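Local coordinates for chromosome partition protein Smc (Pyrococcus furiosus, PDB 3NWC) that probably serves in chromosome condensation and partitioning as an SMC ATPase, here represented by its hinge domain, which mediates homodimerization and binds DNA, at residues E2-S5 against S6-L10; M149-I152 against E153-Y157. All blocks are in the same frame, centred on the assembly; numbering follows the deposited sequence.

Interaction 1: residues E2-S5 against S6-L10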
ATOM      1  N   GLU A   2      -8.335 -25.142   0.608  1.00 47.14           N
ATOM      2  CA  GLU A   2      -9.322 -26.212   0.441  1.00 45.19           C
ATOM      3  C   GLU A   2     -10.016 -26.151  -0.916  1.00 47.42           C
ATOM      4  O   GLU A   2     -10.091 -27.144  -1.644  1.00 46.75           O
ATOM      5  CB  GLU A   2     -10.381 -26.142   1.543  1.00 48.31           C
ATOM      6  CG  GLU A   2     -11.547 -27.101   1.340  1.00 45.24           C
ATOM      7  CD  GLU A   2     -12.662 -26.894   2.349  1.00 42.88           C
ATOM      8  OE1 GLU A   2     -13.134 -25.750   2.499  0.85 39.85           O
ATOM      9  OE2 GLU A   2     -13.067 -27.881   2.993  0.95 43.94           O
ATOM     10  N   LEU A   3     -10.540 -24.976  -1.236  1.00 36.78           N
ATOM     11  CA  LEU A   3     -11.284 -24.771  -2.470  1.00 31.43           C
ATOM     12  C   LEU A   3     -10.325 -24.482  -3.615  1.00 34.11           C
ATOM     13  O   LEU A   3      -9.305 -23.819  -3.424  1.00 32.06           O
ATOM     14  CB  LEU A   3     -12.249 -23.597  -2.293  1.00 35.08           C
ATOM     15  CG  LEU A   3     -13.135 -23.691  -1.050  1.00 45.93           C
ATOM     16  CD1 LEU A   3     -13.895 -22.395  -0.815  1.00 44.51           C
ATOM     17  CD2 LEU A   3     -14.084 -24.881  -1.172  1.00 45.85           C
ATOM     18  N   GLU A   4     -10.640 -24.994  -4.801  1.00 29.10           N
ATOM     19  CA  GLU A   4      -9.860 -24.660  -5.984  1.00 33.82           C
ATOM     20  C   GLU A   4      -9.811 -23.145  -6.159  1.00 30.60           C
ATOM     21  O   GLU A   4      -8.769 -22.596  -6.505  1.00 26.99           O
ATOM     22  CB  GLU A   4     -10.456 -25.309  -7.235  1.00 36.04           C
ATOM     23  CG  GLU A   4      -9.748 -24.930  -8.534  1.00 38.53           C
ATOM     24  CD  GLU A   4     -10.308 -25.667  -9.736  0.25 38.19           C
ATOM     25  OE1 GLU A   4     -11.281 -26.428  -9.555  0.48 35.33           O
ATOM     26  OE2 GLU A   4      -9.775 -25.491 -10.853  0.55 38.07           O
ATOM     27  N   SER A   5     -10.934 -22.472  -5.915  1.00 26.99           N
ATOM     28  CA  SER A   5     -11.009 -21.037  -6.169  1.00 28.55           C
ATOM     29  C   SER A   5     -10.017 -20.298  -5.278  1.00 25.00           C
ATOM     30  O   SER A   5      -9.359 -19.352  -5.716  1.00 21.33           O
ATOM     31  CB  SER A   5     -12.436 -20.496  -5.998  1.00 27.09           C
ATOM     32  OG  SER A   5     -12.908 -20.603  -4.661  1.00 32.73           O
ATOM     33  N   SER A   6      -9.896 -20.756  -4.037  1.00 23.77           N
ATOM     34  CA  SER A   6      -8.947 -20.180  -3.097  1.00 25.08           C
ATOM     35  C   SER A   6      -7.516 -20.357  -3.581  1.00 23.61           C
ATOM     36  O   SER A   6      -6.694 -19.460  -3.432  1.00 21.33           O
ATOM     37  CB  SER A   6      -9.082 -20.836  -1.724  1.00 27.61           C
ATOM     38  OG  SER A   6     -10.339 -20.564  -1.141  1.00 33.64           O
ATOM     39  N   GLU A   7      -7.212 -21.532  -4.123  1.00 23.65           N
ATOM     40  CA  GLU A   7      -5.865 -21.805  -4.599  1.00 21.85           C
ATOM     41  C   GLU A   7      -5.553 -20.914  -5.780  1.00 17.66           C
ATOM     42  O   GLU A   7      -4.452 -20.371  -5.879  1.00 19.29           O
ATOM     43  CB  GLU A   7      -5.704 -23.278  -5.001  1.00 21.77           C
ATOM     44  CG  GLU A   7      -5.610 -24.205  -3.812  1.00 32.76           C
ATOM     45  CD  GLU A   7      -5.482 -25.665  -4.189  0.17 37.08           C
ATOM     46  OE1 GLU A   7      -5.651 -26.006  -5.379  0.55 33.13           O
ATOM     47  OE2 GLU A   7      -5.213 -26.473  -3.277  1.00 38.19           O
ATOM     48  N   ARG A   8      -6.515 -20.782  -6.692  1.00 16.99           N
ATOM     49  CA  ARG A   8      -6.337 -19.918  -7.854  1.00 14.56           C
ATOM     50  C   ARG A   8      -6.099 -18.474  -7.397  1.00 17.28           C
ATOM     51  O   ARG A   8      -5.221 -17.774  -7.927  1.00 19.08           O
ATOM     52  CB  ARG A   8      -7.548 -20.014  -8.795  1.00 16.14           C
ATOM     53  CG  ARG A   8      -7.674 -21.396  -9.454  1.00 20.20           C
ATOM     54  CD  ARG A   8      -8.829 -21.460 -10.431  1.00 28.88           C
ATOM     55  NE  ARG A   8      -8.832 -22.745 -11.123  1.00 32.30           N
ATOM     56  CZ  ARG A   8      -8.124 -22.997 -12.223  1.00 42.91           C
ATOM     57  NH1 ARG A   8      -7.379 -22.043 -12.759  1.00 34.88           N
ATOM     58  NH2 ARG A   8      -8.163 -24.193 -12.796  1.00 44.25           N
ATOM     59  N   GLU A   9      -6.885 -18.037  -6.423  1.00 16.43           N
ATOM     60  CA  GLU A   9      -6.739 -16.693  -5.848  1.00 14.22           C
ATOM     61  C   GLU A   9      -5.342 -16.470  -5.302  1.00 14.38           C
ATOM     62  O   GLU A   9      -4.737 -15.420  -5.527  1.00 18.24           O
ATOM     63  CB  GLU A   9      -7.761 -16.457  -4.711  1.00 18.97           C
ATOM     64  CG  GLU A   9      -9.173 -16.136  -5.186  1.00 22.47           C
ATOM     65  CD  GLU A   9      -9.228 -14.842  -5.976  0.69 15.21           C
ATOM     66  OE1 GLU A   9      -9.186 -13.768  -5.348  0.65 14.19           O
ATOM     67  OE2 GLU A   9      -9.307 -14.900  -7.222  0.83 14.27           O
ATOM     68  N   LEU A  10      -4.844 -17.439  -4.545  1.00 13.77           N
ATOM     69  CA  LEU A  10      -3.506 -17.342  -3.958  1.00 13.62           C
ATOM     70  C   LEU A  10      -2.411 -17.257  -5.014  1.00 17.25           C
ATOM     71  O   LEU A  10      -1.515 -16.417  -4.933  1.00 15.72           O
ATOM     72  CB  LEU A  10      -3.224 -18.533  -3.029  1.00 17.41           C
ATOM     73  CG  LEU A  10      -1.836 -18.577  -2.382  1.00 18.16           C
ATOM     74  CD1 LEU A  10      -1.619 -17.352  -1.505  1.00 18.36           C
ATOM     75  CD2 LEU A  10      -1.632 -19.854  -1.571  1.00 23.22           C
TER
HETATM   76  O   HOH W   1     -10.410 -22.700   0.708  1.00 36.79           O

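Interaction 2: residues M149-I152 against E153-Y157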
HETATM    1  N   MSE A 149      -9.335  -7.020   9.923  1.00 17.76           N
HETATM    2  CA  MSE A 149      -9.724  -8.395   9.637  1.00 16.85           C
HETATM    3  C   MSE A 149      -9.374  -8.795   8.208  1.00 20.10           C
HETATM    4  O   MSE A 149      -9.377  -7.975   7.292  1.00 21.20           O
HETATM    5  CB  MSE A 149     -11.224  -8.588   9.854  1.00 19.09           C
HETATM    6  CG  MSE A 149     -11.676  -8.357  11.292  1.00 28.05           C
HETATM    7 SE   MSE A 149     -13.610  -8.152  11.348  0.86 30.21          SE
HETATM    8  CE  MSE A 149     -13.753  -6.473  10.364  0.84 27.95           C
ATOM      9  N   VAL A 150      -9.088 -10.072   8.027  1.00 16.96           N
ATOM     10  CA  VAL A 150      -8.945 -10.614   6.683  1.00 15.88           C
ATOM     11  C   VAL A 150      -9.819 -11.859   6.670  1.00 17.32           C
ATOM     12  O   VAL A 150      -9.839 -12.598   7.646  1.00 18.45           O
ATOM     13  CB  VAL A 150      -7.469 -10.923   6.345  1.00 17.55           C
ATOM     14  CG1 VAL A 150      -6.845 -11.905   7.373  1.00 18.58           C
ATOM     15  CG2 VAL A 150      -7.344 -11.450   4.936  1.00 17.46           C
ATOM     16  N   THR A 151     -10.582 -12.068   5.606  1.00 20.43           N
ATOM     17  CA  THR A 151     -11.388 -13.288   5.530  1.00 23.81           C
ATOM     18  C   THR A 151     -10.544 -14.400   4.949  1.00 21.43           C
ATOM     19  O   THR A 151      -9.535 -14.148   4.307  1.00 22.54           O
ATOM     20  CB  THR A 151     -12.666 -13.124   4.688  1.00 20.83           C
ATOM     21  OG1 THR A 151     -12.327 -12.973   3.302  1.00 22.06           O
ATOM     22  CG2 THR A 151     -13.471 -11.928   5.164  1.00 21.30           C
ATOM     23  N   ILE A 152     -10.958 -15.640   5.180  1.00 21.49           N
ATOM     24  CA  ILE A 152     -10.211 -16.775   4.691  1.00 20.50           C
ATOM     25  C   ILE A 152     -10.116 -16.739   3.166  1.00 18.56           C
ATOM     26  O   ILE A 152      -9.166 -17.242   2.593  1.00 20.15           O
ATOM     27  CB  ILE A 152     -10.852 -18.104   5.140  1.00 21.69           C
ATOM     28  CG1 ILE A 152     -10.516 -18.369   6.603  1.00 33.64           C
ATOM     29  CG2 ILE A 152     -10.329 -19.256   4.306  1.00 34.34           C
ATOM     30  CD1 ILE A 152      -9.097 -18.864   6.801  1.00 37.21           C
ATOM     31  N   GLU A 153     -11.103 -16.120   2.526  1.00 21.39           N
ATOM     32  CA  GLU A 153     -11.153 -16.084   1.068  1.00 19.84           C
ATOM     33  C   GLU A 153     -10.527 -14.830   0.478  1.00 20.78           C
ATOM     34  O   GLU A 153     -10.457 -14.678  -0.748  1.00 23.98           O
ATOM     35  CB  GLU A 153     -12.587 -16.274   0.579  1.00 25.69           C
ATOM     36  CG  GLU A 153     -13.100 -17.690   0.821  1.00 29.45           C
ATOM     37  CD  GLU A 153     -12.164 -18.746   0.256  0.58 31.45           C
ATOM     38  OE1 GLU A 153     -11.366 -18.414  -0.645  0.28 30.17           O
ATOM     39  OE2 GLU A 153     -12.223 -19.906   0.710  0.28 31.90           O
ATOM     40  N   GLY A 154     -10.088 -13.927   1.354  1.00 19.59           N
ATOM     41  CA  GLY A 154      -9.217 -12.848   0.931  1.00 21.53           C
ATOM     42  C   GLY A 154      -9.768 -11.440   0.853  1.00 15.92           C
ATOM     43  O   GLY A 154      -9.184 -10.589   0.178  1.00 18.44           O
ATOM     44  N   GLU A 155     -10.888 -11.178   1.510  1.00 18.54           N
ATOM     45  CA  GLU A 155     -11.308  -9.793   1.681  1.00 21.66           C
ATOM     46  C   GLU A 155     -10.500  -9.173   2.814  1.00 19.31           C
ATOM     47  O   GLU A 155     -10.119  -9.861   3.762  1.00 19.25           O
ATOM     48  CB  GLU A 155     -12.807  -9.688   1.952  1.00 21.17           C
ATOM     49  CG  GLU A 155     -13.675  -9.984   0.746  1.00 24.60           C
ATOM     50  CD  GLU A 155     -13.935 -11.458   0.549  0.78 21.85           C
ATOM     51  OE1 GLU A 155     -13.987 -12.198   1.555  0.71 23.03           O
ATOM     52  OE2 GLU A 155     -14.098 -11.874  -0.620  0.78 21.66           O
ATOM     53  N   LEU A 156     -10.218  -7.878   2.704  1.00 20.21           N
ATOM     54  CA  LEU A 156      -9.411  -7.180   3.714  1.00 17.18           C
ATOM     55  C   LEU A 156     -10.165  -5.996   4.270  1.00 19.82           C
ATOM     56  O   LEU A 156     -10.689  -5.177   3.514  1.00 19.94           O
ATOM     57  CB  LEU A 156      -8.090  -6.692   3.104  1.00 17.89           C
ATOM     58  CG  LEU A 156      -7.196  -5.842   4.013  1.00 19.67           C
ATOM     59  CD1 LEU A 156      -6.684  -6.670   5.218  1.00 23.63           C
ATOM     60  CD2 LEU A 156      -6.024  -5.266   3.226  1.00 23.90           C
ATOM     61  N   TYR A 157     -10.212  -5.913   5.598  1.00 20.28           N
ATOM     62  CA  TYR A 157     -10.850  -4.820   6.306  1.00 22.99           C
ATOM     63  C   TYR A 157      -9.775  -4.133   7.136  1.00 28.30           C
ATOM     64  O   TYR A 157      -9.324  -4.667   8.148  1.00 24.80           O
ATOM     65  CB  TYR A 157     -11.935  -5.361   7.241  1.00 23.69           C
ATOM     66  CG  TYR A 157     -13.088  -6.020   6.523  1.00 26.58           C
ATOM     67  CD1 TYR A 157     -14.304  -5.369   6.378  1.00 27.69           C
ATOM     68  CD2 TYR A 157     -12.956  -7.292   5.978  1.00 22.89           C
ATOM     69  CE1 TYR A 157     -15.355  -5.961   5.712  1.00 23.38           C
ATOM     70  CE2 TYR A 157     -14.005  -7.893   5.315  1.00 24.40           C
ATOM     71  CZ  TYR A 157     -15.202  -7.227   5.187  1.00 23.86           C
ATOM     72  OH  TYR A 157     -16.248  -7.827   4.523  1.00 29.54           O
TER

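Interaction 1: residues E2-S5 against S6-L10
Leu3 meets Ser6 and Glu7 at the start of helix 4-19, where it holds the N-cap position. Its carbonyl O receives the amide N of Glu7 at 3.2 Å, an i to i+4 bond that opens the helical ladder. The leucine side chain offers no polar atom to cap the first amides. Separately, Leu3 N donates to a water at 3.0 Å, and that water donates to Ser6 OG at 2.8 Å, a bridge into the first turn. Leucine CB and CD1 lie against that hydroxyl from one side, and it also meets Glu153 at the hairpin turn.

Glu4 forms an i to i+4 salt bridge with Arg8, the one that joins the two segments. The two side chains run side by side and point the same way. With CG anti to the backbone N (chi1 176°) and the rest extended, Glu4 brings its carboxylate level with the end of Arg8, itself stretched out as far as NE. A single oxygen takes both bonds: Glu4 OE2 lies 2.8 Å from Arg8 NH2 and 2.9 Å from Arg8 NE, within the guanidinium plane at its edge. The NH2 comes nearly along the C-O axis of OE2, whereas NE arrives on the anti side, 32° out of the carboxylate plane. The two flat groups are turned 36° against each other in this side-on grip. A carboxylate in the first turn would also probably be favoured by the helix dipole. Backbone Arg8 N also bonds to Glu4 O at 2.9 Å.

Ser5 continues the ladder, its O accepting from Glu9 N at 2.9 Å. The Glu9 carboxylate itself turns to Arg169 and to the amide of Phe168, while its CG sits 3.3 Å from Ser5 O.

Interaction 2: residues M149-I152 against E153-Y157
Thr151 and Glu155 face each other with their side chains slanted across one another, and the threonine hydroxyl both donates and accepts. Thr151 OG1 donates to Glu155 OE1 at 2.5 Å, reaching the oxygen from above the carboxylate plane, 40° out of it. The same OG1 accepts from Glu155 N at 2.9 Å and, weakly, from Gly154 N. Its place between the backbone N and the carbonyl carbon (chi1 69°) turns it to these amides. The bend at chi2 of Glu155 folds OE1 back to the hydroxyl, while OE2 forms a salt bridge with Lys82 of the second subunit. An alanine in place of Thr151 is likely to leave Glu155 N and OE1 without their partner and the carboxylate less firmly oriented toward that subunit.

Thr151 to Gly154 form a type I turn followed by a G1 bulge, closing the beta hairpin of strands 148-151 and 156-157: Gly154 N bonds to Thr151 O at 3.0 Å, and Thr151 N to Glu155 O at 2.9 Å. Gly154 has positive phi (108°), where a CB would press on the preceding carbonyl.

Farther along, Met149, present as selenomethionine, is the hydrogen-bonded antiparallel partner of Tyr157. Its CE methyl, brought round by the bend at chi3, sits 3.8 Å from Tyr157 CB and close to CG. Met149 O lies in the plane of the ring at its edge, and Thr151 CG2 stands 4.1 Å from Tyr157 CE2. On the other sheet face, Val150 and Leu156, a non-hydrogen-bonded pair, pack against helix 52-59.

How the interactions relate
From the N terminus, interaction 1 comes first, closing the opening turn of helix 4-19; interaction 2 follows much later, closing the hairpin at the end of strand 148-151. Each joins two adjoining segments, so the contacts lie in series and neither nests in nor crosses the other. Their centres are about 14 Å apart, yet they meet through Glu153 at the hairpin turn: its OE1 is 2.4 Å from Ser6 OG, a probable hydrogen bond, and its OE2 packs 3.4 Å from Leu3 CD1. The start of the helix is thereby joined to the mixed sheet of the hinge, on a hairpin whose Gly154 and Glu155 also bind the second subunit.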